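Local coordinates for protein Sodium/sialic acid symporter SiaT (Proteus mirabilis, PDB 5NV9) that imports the sialic acid N-acetylneuraminic acid across the bacterial inner membrane, driven by the sodium gradient, through a LeuT-fold bundle of transmembrane helices, at residues A114-R119 against G434-G439. Residues are numbered along the deposited sequence; the frame is centred on the assembly and turned at random.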
ATOM      1  N   ALA A 114      -9.371   9.760 -21.382  1.00 22.79           N
ATOM      2  CA  ALA A 114     -10.757  10.172 -21.635  1.00 24.79           C
ATOM      3  C   ALA A 114     -11.073  11.617 -21.244  1.00 25.03           C
ATOM      4  O   ALA A 114     -11.828  12.274 -21.923  1.00 23.47           O
ATOM      5  CB  ALA A 114     -11.725   9.239 -20.925  1.00 28.36           C
ATOM      6  N   ARG A 115     -10.506  12.107 -20.132  1.00 23.52           N
ATOM      7  CA  ARG A 115     -10.780  13.442 -19.602  1.00 21.72           C
ATOM      8  C   ARG A 115      -9.897  14.492 -20.264  1.00 22.15           C
ATOM      9  O   ARG A 115     -10.353  15.627 -20.494  1.00 19.98           O
ATOM     10  CB  ARG A 115     -10.509  13.437 -18.074  1.00 23.12           C
ATOM     11  CG  ARG A 115     -10.629  14.768 -17.377  1.00 24.68           C
ATOM     12  CD  ARG A 115     -12.053  15.327 -17.553  1.00 25.12           C
ATOM     13  NE  ARG A 115     -12.171  16.601 -16.898  1.00 24.47           N
ATOM     14  CZ  ARG A 115     -11.818  17.754 -17.440  1.00 24.86           C
ATOM     15  NH1 ARG A 115     -11.367  17.785 -18.675  1.00 26.31           N
ATOM     16  NH2 ARG A 115     -11.924  18.876 -16.743  1.00 25.74           N
ATOM     17  N   PHE A 116      -8.627  14.114 -20.506  1.00 21.02           N
ATOM     18  CA  PHE A 116      -7.580  14.979 -20.980  1.00 21.65           C
ATOM     19  C   PHE A 116      -6.991  14.447 -22.283  1.00 22.98           C
ATOM     20  O   PHE A 116      -7.658  14.475 -23.366  1.00 23.85           O
ATOM     21  CB  PHE A 116      -6.496  15.147 -19.880  1.00 22.68           C
ATOM     22  CG  PHE A 116      -6.986  15.884 -18.655  1.00 23.15           C
ATOM     23  CD1 PHE A 116      -7.666  17.081 -18.774  1.00 24.79           C
ATOM     24  CD2 PHE A 116      -6.734  15.381 -17.364  1.00 22.16           C
ATOM     25  CE1 PHE A 116      -8.123  17.763 -17.639  1.00 24.75           C
ATOM     26  CE2 PHE A 116      -7.149  16.066 -16.251  1.00 23.08           C
ATOM     27  CZ  PHE A 116      -7.863  17.252 -16.380  1.00 23.48           C
ATOM     28  N   ASP A 117      -5.786  13.922 -22.244  1.00 21.02           N
ATOM     29  CA  ASP A 117      -5.315  13.177 -23.433  1.00 23.77           C
ATOM     30  C   ASP A 117      -4.282  12.115 -23.009  1.00 24.42           C
ATOM     31  O   ASP A 117      -4.112  11.882 -21.810  1.00 22.26           O
ATOM     32  CB  ASP A 117      -4.787  14.139 -24.496  1.00 26.00           C
ATOM     33  CG  ASP A 117      -3.536  14.842 -24.074  1.00 25.38           C
ATOM     34  OD1 ASP A 117      -2.997  14.526 -23.007  1.00 29.16           O
ATOM     35  OD2 ASP A 117      -3.079  15.731 -24.821  1.00 28.89           O
ATOM     36  N   VAL A 118      -3.617  11.492 -23.986  1.00 22.63           N
ATOM     37  CA  VAL A 118      -2.690  10.440 -23.732  1.00 24.09           C
ATOM     38  C   VAL A 118      -1.450  10.864 -22.943  1.00 22.77           C
ATOM     39  O   VAL A 118      -0.824  10.026 -22.303  1.00 20.65           O
ATOM     40  CB  VAL A 118      -2.304   9.736 -25.071  1.00 26.86           C
ATOM     41  CG1 VAL A 118      -1.337  10.562 -25.903  1.00 28.08           C
ATOM     42  CG2 VAL A 118      -1.776   8.350 -24.820  1.00 26.58           C
ATOM     43  N   ARG A 119      -1.101  12.142 -22.920  1.00 20.22           N
ATOM     44  CA  ARG A 119       0.113  12.567 -22.208  1.00 21.13           C
ATOM     45  C   ARG A 119      -0.094  12.458 -20.694  1.00 23.10           C
ATOM     46  O   ARG A 119       0.828  12.134 -19.943  1.00 24.18           O
ATOM     47  CB  ARG A 119       0.572  14.004 -22.654  1.00 23.36           C
ATOM     48  CG  ARG A 119       0.952  14.154 -24.141  1.00 23.09           C
ATOM     49  CD  ARG A 119       1.139  15.621 -24.557  1.00 27.82           C
ATOM     50  NE  ARG A 119      -0.144  16.321 -24.496  1.00 29.12           N
ATOM     51  CZ  ARG A 119      -0.337  17.628 -24.644  1.00 31.31           C
ATOM     52  NH1 ARG A 119       0.681  18.434 -24.878  1.00 30.59           N
ATOM     53  NH2 ARG A 119      -1.565  18.127 -24.567  1.00 30.08           N
ATOM     54  N   GLY A 434      -4.205  20.619 -22.336  1.00 23.69           N
ATOM     55  CA  GLY A 434      -3.057  21.454 -22.239  1.00 21.00           C
ATOM     56  C   GLY A 434      -2.827  21.984 -20.848  1.00 21.14           C
ATOM     57  O   GLY A 434      -1.719  22.014 -20.410  1.00 19.31           O
ATOM     58  N   SER A 435      -3.871  22.413 -20.158  1.00 21.28           N
ATOM     59  CA  SER A 435      -3.701  22.943 -18.847  1.00 21.18           C
ATOM     60  C   SER A 435      -3.266  21.856 -17.828  1.00 21.41           C
ATOM     61  O   SER A 435      -2.540  22.133 -16.872  1.00 20.03           O
ATOM     62  CB  SER A 435      -4.968  23.699 -18.432  1.00 22.82           C
ATOM     63  OG  SER A 435      -5.911  22.897 -17.750  1.00 21.63           O
ATOM     64  N   ALA A 436      -3.711  20.631 -18.046  1.00 21.80           N
ATOM     65  CA  ALA A 436      -3.214  19.502 -17.279  1.00 21.18           C
ATOM     66  C   ALA A 436      -1.669  19.339 -17.497  1.00 24.32           C
ATOM     67  O   ALA A 436      -0.926  19.184 -16.505  1.00 23.44           O
ATOM     68  CB  ALA A 436      -3.986  18.211 -17.604  1.00 19.83           C
ATOM     69  N   VAL A 437      -1.186  19.434 -18.752  1.00 25.28           N
ATOM     70  CA  VAL A 437       0.244  19.345 -19.035  1.00 24.43           C
ATOM     71  C   VAL A 437       1.043  20.470 -18.355  1.00 24.23           C
ATOM     72  O   VAL A 437       2.050  20.188 -17.755  1.00 22.51           O
ATOM     73  CB  VAL A 437       0.551  19.248 -20.540  1.00 25.08           C
ATOM     74  CG1 VAL A 437       2.038  19.411 -20.807  1.00 25.40           C
ATOM     75  CG2 VAL A 437       0.103  17.888 -21.048  1.00 26.85           C
ATOM     76  N   VAL A 438       0.599  21.733 -18.462  1.00 23.75           N
ATOM     77  CA  VAL A 438       1.235  22.838 -17.703  1.00 24.36           C
ATOM     78  C   VAL A 438       1.286  22.512 -16.202  1.00 22.40           C
ATOM     79  O   VAL A 438       2.318  22.671 -15.555  1.00 20.87           O
ATOM     80  CB  VAL A 438       0.502  24.174 -17.935  1.00 22.43           C
ATOM     81  CG1 VAL A 438       1.093  25.235 -17.018  1.00 24.89           C
ATOM     82  CG2 VAL A 438       0.605  24.542 -19.395  1.00 22.96           C
ATOM     83  N   GLY A 439       0.160  22.045 -15.662  1.00 21.82           N
ATOM     84  CA  GLY A 439       0.110  21.454 -14.316  1.00 21.52           C
ATOM     85  C   GLY A 439       1.154  20.385 -13.972  1.00 21.48           C
ATOM     86  O   GLY A 439       1.829  20.475 -12.943  1.00 23.28           O
TER
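Ala436 sets its methyl squarely over the Phe116 ring: CB lies 3.8 Å from the ring centroid and only 6° off the normal, a CH-pi contact in which CB is almost equally distant from all six ring carbons. The opposite face of the ring is covered at its centre by the CG methylene of Arg115, so the phenyl is clamped flat between two aliphatic groups. Further along, Val437 presses CG2 onto the middle of the Arg119 guanidinium face, with CZ 3.6 Å from CG2; the two side chains cross at about a right angle. The arginine's CG stands beside its backbone N (chi1 -62°), and a bend at chi3 (-67°) turns the head back toward Asp117. There NE and NH2 both donate to OD2, with NH2 2.8 Å from Asp117 OD2, a side-on salt bridge that fixes the rotation of the plane on which the valine methyl rests. OD1 of the same carboxylate accepts from the Arg119 backbone N at 3.0 Å, from above the carboxylate plane. Asp117 is thus N-cap of helix 118-151 and holder of the guanidinium at once. No hydrogen bond joins the two segments, and their contact is packing of apolar groups and flat faces. Behind Phe116, the Arg115 guanidinium is tied to the carbonyls of Gly425 and Ala431, while Lys484, near the C-terminus, bonds to Phe116 O. The contact lies at the cytoplasmic side of the symporter, far from the sialic acid and sodium sites: the break between helices 110-115 and 118-151, with the start of the latter, abuts the first turn of helix 433-452, and Leu424 of helix 415-427 touches both Phe116 and Ala436.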